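Long-range contact in peptidase, M20/M25/M40 family (Staphylococcus aureus, PDB 4EWT), which probably hydrolyses amide bonds of N-acylated amino acids or related substrates, using a two-manganese centre of the M20 peptidase family: residues A[71-75]-A[127-132]. Residues are numbered along the deposited sequence; the frame is centred on the assembly and turned at random.
Sequences KTLAI and TGKVVV
Lys-129 and Val-131 use both their N-H and their C=O to pair with segment 71-75, giving the four backbone hydrogen bonds of a parallel strand pair. Lys-129 N donates to Lys-71 O at 3.0 Å and Leu-73 N to Lys-129 O at 3.1 Å; farther along, Val-131 N reaches Leu-73 O at 2.9 Å and Ile-75 N reaches Val-131 O at 2.8 Å. Several of these carbonyls also receive a CA-H...O contact, as Leu-73 O does from Val-130 CA. Gly-128, with positive phi (70°), leads into the ladder, its CA set against Lys-71 O in another such contact.

On one face, Thr-72 has OG1 beside its backbone N (chi1 -58°), which leaves CG2 on the side of Val-131, where this methyl meets Val-131 CG2 at 3.5 Å. Ala-74 CB lies beside Val-131 CB, while Lys-129 packs its CB against Thr-72 and its side chain also touches Thr-63 and Asp-65 of strand 60-65. On the reverse face, Ile-75 places CG1 between its backbone N and carbonyl carbon (chi1 56°), which brings CD1 to 3.8 Å from Val-130 CG1 and CG1 to 3.9 Å from Val-132 CG2. Helices 372-386 and 105-120 cover this face, through Val-384 and Met-112 among others.

The two strands are neighbours in the central mixed sheet of the metal-binding domain, and helix 105-120 lies between them in sequence, making a beta-alpha-beta crossover. Backbone bonds thus set the register, whereas side-chain packing is purely aliphatic around Ile-75 and adds the Thr-72 hydroxyl and the lysine chain to the methyl contacts around Val-131.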
loop_
_atom_site.group_PDB
_atom_site.type_symbol
_atom_site.label_atom_id
_atom_site.label_comp_id
_atom_site.label_asym_id
_atom_site.label_seq_id
_atom_site.Cartn_x
_atom_site.Cartn_y
_atom_site.Cartn_z
ATOM N N LYS A 71 -45.132 -1.193 -38.147
ATOM C CA LYS A 71 -44.185 -1.154 -37.043
ATOM C C LYS A 71 -44.466 -0.072 -36.033
ATOM O O LYS A 71 -45.226 0.834 -36.293
ATOM C CB LYS A 71 -42.826 -0.877 -37.628
ATOM C CG LYS A 71 -42.281 -2.011 -38.365
ATOM C CD LYS A 71 -41.333 -1.599 -39.401
ATOM C CE LYS A 71 -40.500 -2.778 -39.841
ATOM N NZ LYS A 71 -39.259 -2.338 -40.502
ATOM N N THR A 72 -43.814 -0.144 -34.888
ATOM C CA THR A 72 -43.917 0.922 -33.911
ATOM C C THR A 72 -42.521 1.322 -33.469
ATOM O O THR A 72 -41.761 0.502 -32.942
ATOM C CB THR A 72 -44.749 0.490 -32.691
ATOM O OG1 THR A 72 -46.054 0.082 -33.120
ATOM C CG2 THR A 72 -44.882 1.634 -31.699
ATOM N N LEU A 73 -42.191 2.585 -33.713
ATOM C CA LEU A 73 -40.908 3.134 -33.348
ATOM C C LEU A 73 -41.101 4.125 -32.220
ATOM O O LEU A 73 -41.903 5.058 -32.334
ATOM C CB LEU A 73 -40.268 3.841 -34.541
ATOM C CG LEU A 73 -38.972 4.605 -34.268
ATOM C CD1 LEU A 73 -37.845 3.653 -33.846
ATOM C CD2 LEU A 73 -38.566 5.415 -35.485
ATOM N N ALA A 74 -40.366 3.913 -31.131
ATOM C CA ALA A 74 -40.386 4.853 -30.028
ATOM C C ALA A 74 -39.219 5.815 -30.159
ATOM O O ALA A 74 -38.100 5.417 -30.496
ATOM C CB ALA A 74 -40.352 4.135 -28.697
ATOM N N ILE A 75 -39.495 7.090 -29.915
ATOM C CA ILE A 75 -38.454 8.114 -29.890
ATOM C C ILE A 75 -38.490 8.814 -28.531
ATOM O O ILE A 75 -39.556 9.145 -28.025
ATOM C CB ILE A 75 -38.574 9.096 -31.088
ATOM C CG1 ILE A 75 -39.960 9.744 -31.138
ATOM C CG2 ILE A 75 -38.300 8.345 -32.403
ATOM C CD1 ILE A 75 -40.117 10.768 -32.242
ATOM N N THR A 127 -46.635 4.478 -42.028
ATOM C CA THR A 127 -47.545 3.455 -41.518
ATOM C C THR A 127 -47.142 3.079 -40.094
ATOM O O THR A 127 -46.059 3.435 -39.636
ATOM C CB THR A 127 -47.528 2.189 -42.388
ATOM O OG1 THR A 127 -46.218 1.612 -42.355
ATOM C CG2 THR A 127 -47.911 2.516 -43.834
ATOM N N GLY A 128 -48.014 2.350 -39.405
ATOM C CA GLY A 128 -47.775 1.981 -38.016
ATOM C C GLY A 128 -47.868 3.185 -37.101
ATOM O O GLY A 128 -48.702 4.063 -37.309
ATOM N N LYS A 129 -46.996 3.230 -36.097
ATOM C CA LYS A 129 -47.078 4.236 -35.054
ATOM C C LYS A 129 -45.718 4.787 -34.652
ATOM O O LYS A 129 -44.698 4.089 -34.701
ATOM C CB LYS A 129 -47.721 3.652 -33.791
ATOM C CG LYS A 129 -49.156 3.179 -33.911
ATOM C CD LYS A 129 -49.568 2.505 -32.611
ATOM C CE LYS A 129 -50.691 1.508 -32.820
ATOM N NZ LYS A 129 -50.669 0.493 -31.725
ATOM N N VAL A 130 -45.726 6.047 -34.234
ATOM C CA VAL A 130 -44.628 6.624 -33.488
ATOM C C VAL A 130 -45.087 6.703 -32.041
ATOM O O VAL A 130 -46.201 7.151 -31.755
ATOM C CB VAL A 130 -44.275 8.046 -33.964
ATOM C CG1 VAL A 130 -43.055 8.569 -33.217
ATOM C CG2 VAL A 130 -44.022 8.074 -35.454
ATOM N N VAL A 131 -44.233 6.247 -31.136
ATOM C CA VAL A 131 -44.442 6.442 -29.714
ATOM C C VAL A 131 -43.391 7.444 -29.239
ATOM O O VAL A 131 -42.214 7.122 -29.144
ATOM C CB VAL A 131 -44.336 5.104 -28.917
ATOM C CG1 VAL A 131 -44.401 5.353 -27.420
ATOM C CG2 VAL A 131 -45.451 4.151 -29.334
ATOM N N VAL A 132 -43.822 8.661 -28.952
ATOM C CA VAL A 132 -42.936 9.654 -28.390
ATOM C C VAL A 132 -42.932 9.479 -26.878
ATOM O O VAL A 132 -43.994 9.463 -26.250
ATOM C CB VAL A 132 -43.375 11.073 -28.768
ATOM C CG1 VAL A 132 -42.427 12.093 -28.174
ATOM C CG2 VAL A 132 -43.439 11.204 -30.279
#